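Local coordinates for uncharacterized protein (Bacillus thuringiensis serovar kurstaki, PDB 4XE7) that probably binds nucleotide and polymerises into actin-like filaments that would move plasmid DNA apart, as other ParM proteins do, at residues A[232-237]-A[366-371]; A[240-245]-A[260-265]. All blocks are in the same frame, centred on the assembly; numbering follows the deposited sequence.

Contact 1 of 2, residues A[232-237]-A[366-371]; sequences YAINDL and KNIVVG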
loop_
_atom_site.group_PDB
_atom_site.type_symbol
_atom_site.label_atom_id
_atom_site.label_comp_id
_atom_site.label_asym_id
_atom_site.label_seq_id
_atom_site.Cartn_x
_atom_site.Cartn_y
_atom_site.Cartn_z
ATOM N N TYR A 232 3.601 -19.640 -9.413
ATOM C CA TYR A 232 2.824 -18.985 -8.385
ATOM C C TYR A 232 1.545 -18.406 -8.970
ATOM O O TYR A 232 1.589 -17.659 -9.947
ATOM C CB TYR A 232 3.623 -17.837 -7.751
ATOM C CG TYR A 232 5.003 -18.184 -7.252
ATOM C CD1 TYR A 232 5.178 -18.807 -6.015
ATOM C CD2 TYR A 232 6.137 -17.856 -7.988
ATOM C CE1 TYR A 232 6.439 -19.114 -5.535
ATOM C CE2 TYR A 232 7.407 -18.156 -7.516
ATOM C CZ TYR A 232 7.552 -18.788 -6.285
ATOM O OH TYR A 232 8.805 -19.101 -5.800
ATOM N N ALA A 233 0.410 -18.703 -8.361
ATOM C CA ALA A 233 -0.750 -17.881 -8.619
ATOM C C ALA A 233 -0.825 -16.861 -7.487
ATOM O O ALA A 233 -0.766 -17.221 -6.310
ATOM C CB ALA A 233 -2.033 -18.721 -8.710
ATOM N N ILE A 234 -0.905 -15.585 -7.839
ATOM C CA ILE A 234 -1.144 -14.568 -6.828
ATOM C C ILE A 234 -2.494 -13.916 -7.065
ATOM O O ILE A 234 -2.723 -13.235 -8.068
ATOM C CB ILE A 234 -0.040 -13.497 -6.801
ATOM C CG1 ILE A 234 1.333 -14.171 -6.625
ATOM C CG2 ILE A 234 -0.290 -12.537 -5.648
ATOM C CD1 ILE A 234 2.521 -13.217 -6.647
ATOM N N ASN A 235 -3.394 -14.145 -6.124
ATOM C CA ASN A 235 -4.730 -13.608 -6.232
ATOM C C ASN A 235 -4.895 -12.420 -5.289
ATOM O O ASN A 235 -4.862 -12.568 -4.068
ATOM C CB ASN A 235 -5.747 -14.707 -5.940
ATOM C CG ASN A 235 -5.550 -15.919 -6.827
ATOM O OD1 ASN A 235 -6.097 -15.991 -7.930
ATOM N ND2 ASN A 235 -4.750 -16.884 -6.352
ATOM N N ASP A 236 -5.043 -11.237 -5.878
ATOM C CA ASP A 236 -5.184 -9.996 -5.130
ATOM C C ASP A 236 -6.673 -9.691 -4.917
ATOM O O ASP A 236 -7.367 -9.287 -5.864
ATOM C CB ASP A 236 -4.491 -8.849 -5.888
ATOM C CG ASP A 236 -4.324 -7.584 -5.043
ATOM O OD1 ASP A 236 -3.619 -6.662 -5.505
ATOM O OD2 ASP A 236 -4.884 -7.504 -3.924
ATOM N N LEU A 237 -7.151 -9.883 -3.685
ATOM C CA LEU A 237 -8.582 -9.721 -3.370
ATOM C C LEU A 237 -8.888 -8.302 -2.872
ATOM O O LEU A 237 -8.513 -7.936 -1.750
ATOM C CB LEU A 237 -9.017 -10.752 -2.313
ATOM C CG LEU A 237 -8.474 -12.151 -2.580
ATOM C CD1 LEU A 237 -8.991 -13.154 -1.560
ATOM C CD2 LEU A 237 -8.852 -12.567 -4.001
ATOM N N LYS A 366 2.016 -23.054 -6.185
ATOM C CA LYS A 366 1.548 -22.370 -4.996
ATOM C C LYS A 366 0.343 -21.499 -5.357
ATOM O O LYS A 366 0.363 -20.777 -6.353
ATOM C CB LYS A 366 2.670 -21.519 -4.390
ATOM C CG LYS A 366 3.862 -22.326 -3.890
ATOM C CD LYS A 366 3.527 -23.027 -2.578
ATOM C CE LYS A 366 4.782 -23.518 -1.851
ATOM N NZ LYS A 366 5.548 -24.473 -2.667
ATOM N N ASN A 367 -0.706 -21.564 -4.562
ATOM C CA ASN A 367 -1.830 -20.662 -4.777
ATOM C C ASN A 367 -1.914 -19.648 -3.631
ATOM O O ASN A 367 -2.228 -20.004 -2.498
ATOM C CB ASN A 367 -3.128 -21.465 -4.938
ATOM C CG ASN A 367 -4.235 -20.666 -5.619
ATOM O OD1 ASN A 367 -3.986 -19.601 -6.194
ATOM N ND2 ASN A 367 -5.468 -21.166 -5.536
ATOM N N ILE A 368 -1.609 -18.385 -3.934
ATOM C CA ILE A 368 -1.447 -17.358 -2.907
ATOM C C ILE A 368 -2.568 -16.317 -2.920
ATOM O O ILE A 368 -2.989 -15.893 -3.990
ATOM C CB ILE A 368 -0.087 -16.636 -3.082
ATOM C CG1 ILE A 368 1.035 -17.667 -3.209
ATOM C CG2 ILE A 368 0.160 -15.673 -1.919
ATOM C CD1 ILE A 368 2.421 -17.080 -3.487
ATOM N N VAL A 369 -3.051 -15.911 -1.735
ATOM C CA VAL A 369 -4.011 -14.819 -1.646
ATOM C C VAL A 369 -3.382 -13.626 -0.941
ATOM O O VAL A 369 -2.609 -13.783 0.002
ATOM C CB VAL A 369 -5.313 -15.224 -0.918
ATOM C CG1 VAL A 369 -6.067 -16.253 -1.733
ATOM C CG2 VAL A 369 -5.031 -15.744 0.515
ATOM N N VAL A 370 -3.685 -12.431 -1.439
ATOM C CA VAL A 370 -3.235 -11.185 -0.824
ATOM C C VAL A 370 -4.362 -10.207 -0.977
ATOM O O VAL A 370 -5.312 -10.489 -1.705
ATOM C CB VAL A 370 -1.945 -10.608 -1.477
ATOM C CG1 VAL A 370 -0.812 -11.593 -1.373
ATOM C CG2 VAL A 370 -2.198 -10.245 -2.922
ATOM N N GLY A 371 -4.266 -9.061 -0.302
ATOM C CA GLY A 371 -5.238 -7.998 -0.478
ATOM C C GLY A 371 -6.151 -7.898 0.728
ATOM O O GLY A 371 -6.197 -8.819 1.528
#

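Contact 2 of 2, residues A[240-245]-A[260-265]; sequences GTSDNA and TDLGTN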
loop_
_atom_site.group_PDB
_atom_site.type_symbol
_atom_site.label_atom_id
_atom_site.label_comp_id
_atom_site.label_asym_id
_atom_site.label_seq_id
_atom_site.Cartn_x
_atom_site.Cartn_y
_atom_site.Cartn_z
ATOM N N GLY A 240 -13.485 -3.907 -4.910
ATOM C CA GLY A 240 -14.395 -3.954 -6.048
ATOM C C GLY A 240 -14.027 -5.006 -7.074
ATOM O O GLY A 240 -14.819 -5.353 -7.937
ATOM N N THR A 241 -12.808 -5.529 -6.983
ATOM C CA THR A 241 -12.319 -6.483 -7.965
ATOM C C THR A 241 -11.408 -7.505 -7.317
ATOM O O THR A 241 -10.858 -7.272 -6.238
ATOM C CB THR A 241 -11.491 -5.808 -9.103
ATOM O OG1 THR A 241 -10.366 -5.135 -8.524
ATOM C CG2 THR A 241 -12.324 -4.817 -9.907
ATOM N N SER A 242 -11.217 -8.616 -8.020
ATOM C CA SER A 242 -10.187 -9.582 -7.675
ATOM C C SER A 242 -9.268 -9.759 -8.875
ATOM O O SER A 242 -9.739 -9.886 -10.013
ATOM C CB SER A 242 -10.805 -10.923 -7.261
ATOM O OG SER A 242 -11.523 -10.801 -6.046
ATOM N N ASP A 243 -7.959 -9.755 -8.627
ATOM C CA ASP A 243 -6.977 -9.945 -9.699
ATOM C C ASP A 243 -6.295 -11.325 -9.605
ATOM O O ASP A 243 -5.579 -11.610 -8.639
ATOM C CB ASP A 243 -5.946 -8.812 -9.640
ATOM C CG ASP A 243 -4.967 -8.841 -10.799
ATOM O OD1 ASP A 243 -5.345 -8.404 -11.909
ATOM O OD2 ASP A 243 -3.816 -9.286 -10.588
ATOM N N ASN A 244 -6.547 -12.194 -10.574
ATOM C CA ASN A 244 -5.943 -13.528 -10.531
ATOM C C ASN A 244 -4.736 -13.587 -11.459
ATOM O O ASN A 244 -4.887 -13.748 -12.660
ATOM C CB ASN A 244 -6.963 -14.599 -10.907
ATOM C CG ASN A 244 -8.262 -14.451 -10.139
ATOM O OD1 ASN A 244 -9.262 -13.943 -10.659
ATOM N ND2 ASN A 244 -8.243 -14.863 -8.879
ATOM N N ALA A 245 -3.546 -13.422 -10.888
ATOM C CA ALA A 245 -2.310 -13.391 -11.665
ATOM C C ALA A 245 -1.595 -14.731 -11.601
ATOM O O ALA A 245 -1.522 -15.350 -10.539
ATOM C CB ALA A 245 -1.382 -12.268 -11.159
ATOM N N THR A 260 -11.611 -10.040 -12.133
ATOM C CA THR A 260 -13.072 -10.089 -12.085
ATOM C C THR A 260 -13.670 -9.017 -11.185
ATOM O O THR A 260 -12.949 -8.270 -10.511
ATOM C CB THR A 260 -13.586 -11.469 -11.591
ATOM O OG1 THR A 260 -13.396 -11.580 -10.175
ATOM C CG2 THR A 260 -12.861 -12.609 -12.302
ATOM N N ASP A 261 -14.999 -8.958 -11.172
ATOM C CA ASP A 261 -15.722 -8.001 -10.341
ATOM C C ASP A 261 -16.081 -8.582 -8.966
ATOM O O ASP A 261 -16.955 -8.052 -8.284
ATOM C CB ASP A 261 -16.998 -7.527 -11.053
ATOM C CG ASP A 261 -16.697 -6.740 -12.315
ATOM O OD1 ASP A 261 -15.615 -6.121 -12.375
ATOM O OD2 ASP A 261 -17.538 -6.732 -13.243
ATOM N N LEU A 262 -15.423 -9.668 -8.568
ATOM C CA LEU A 262 -15.660 -10.248 -7.246
ATOM C C LEU A 262 -14.931 -9.431 -6.167
ATOM O O LEU A 262 -13.722 -9.593 -5.963
ATOM C CB LEU A 262 -15.214 -11.719 -7.210
ATOM C CG LEU A 262 -15.481 -12.478 -5.899
ATOM C CD1 LEU A 262 -16.956 -12.409 -5.478
ATOM C CD2 LEU A 262 -15.044 -13.944 -5.999
ATOM N N GLY A 263 -15.673 -8.561 -5.480
ATOM C CA GLY A 263 -15.110 -7.639 -4.502
ATOM C C GLY A 263 -15.738 -7.848 -3.135
ATOM O O GLY A 263 -16.696 -8.602 -3.017
ATOM N N THR A 264 -15.205 -7.196 -2.106
ATOM C CA THR A 264 -15.857 -7.222 -0.789
ATOM C C THR A 264 -17.027 -6.230 -0.661
ATOM O O THR A 264 -17.879 -6.380 0.234
ATOM C CB THR A 264 -14.866 -6.903 0.345
ATOM O OG1 THR A 264 -14.227 -5.646 0.068
ATOM C CG2 THR A 264 -13.824 -8.028 0.485
ATOM N N ASN A 265 -17.056 -5.234 -1.548
ATOM C CA ASN A 265 -18.017 -4.136 -1.470
ATOM C C ASN A 265 -19.454 -4.600 -1.259
ATOM O O ASN A 265 -20.103 -4.220 -0.282
ATOM C CB ASN A 265 -17.950 -3.256 -2.737
ATOM C CG ASN A 265 -16.787 -2.280 -2.715
ATOM O OD1 ASN A 265 -16.166 -2.050 -1.670
ATOM N ND2 ASN A 265 -16.494 -1.689 -3.868
HETATM O O HOH W 1 -11.714 -13.260 -9.462
#

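Contact 1 of 2, residues A[232-237]-A[366-371]
The side-chain amides of N235 and N367 meet on one face of two parallel strands, 232-237 and 366-370. Their planes stand 75° apart and the side chains cross at about a right angle. In N235, chi1 -55° with the amide turned by chi2 -88° brings ND2 to the neighbouring strand. There it donates to I368 O at 3.1 Å, arriving from above the carbonyl plane, and weakly to N367 OD1 at 2.8 Å. I368 O also takes the backbone N of N235 at 2.8 Å, so one residue grips it twice. N235 OD1 bonds to N244, and N367 ND2 to the L355 carbonyl of helix 337-362.

The middle of the other face is apolar, with K366 and D236 at its two ends. Y232 CD1 lies 4.1 Å from I368 CD1, the side chains alongside. I234 CG2 meets V370 CG2 at 4.0 Å. At the C-terminal end of the pairing, L237 N donates almost straight to V370 O at 2.8 Å. Both strands run into glycine-containing loops, the second starting at G371, consistent with the actin/Hsp70 ATPase fold. The chemistry implies strands pinned by backbone bonds, with the buried asparagine amides satisfied.

Contact 2 of 2, residues A[240-245]-A[260-265]
The turn that leads from strand 251-260 towards helix 265-279 folds back here on the start of strand 242-248, at the edge of the five-stranded sheet. S242 and T260 form an antiparallel hydrogen-bonded pair: T260 N donates to S242 O at 2.8 Å, nearly in line with the carbonyl, while S242 N reaches T260 O at 3.1 Å from well above that carbonyl's plane. The return bond is thus the more bent of the two, at the point where the pairing ends.

Beyond it the S242 side chain takes over. With OG beside its own backbone N (chi1 -67°), the hydroxyl donates to L262 O in the plane of that carbonyl, at a short 2.5 Å. Q351 also bonds to OG, so the hydroxyl links the turn to helix 337-362. T260 OG1 in turn accepts from L262 N at 3.2 Å, closing an ST turn that bends the chain just after the strand. A water joins T260 OG1 to N244 OD1, 2.8 Å from the latter, to which it donates; ND2 of N244 goes to N235.

Further along, the backbones pass in contact, G240 C 3.8 Å from G263 CA. N265 ND2 lies 3.8 Å from G240 CA, so the amide of N265, first residue of helix 265-279, packs against G240. The whole is a beta-hairpin, strands 242-248 and 251-260, followed by an ST turn and, after G263 and T264, by helix 265-279. The loop between strands 232-237 and 242-248 is probably a phosphate-binding loop of the actin type, empty in this apo form.

How the contacts relate
From the N terminus, the chain first lays down the eight-stranded sheet, then enters the five-stranded one at strand 232-237. A short turn carries it into strand 242-248, antiparallel to the first, and contact 2 closes the small loop of 14 residues through strand 251-260. After helix 265-279 and the long helix 337-362, the chain returns at strand 366-370, where contact 1 closes a loop of 128 residues that contains the whole of contact 2. Their centres lie 12 Å apart, and strands 232-237 and 242-248 are direct neighbours. Contact 1 ties in the late strand; contact 2 secures the hairpin edge, and helix 337-362 packs against both.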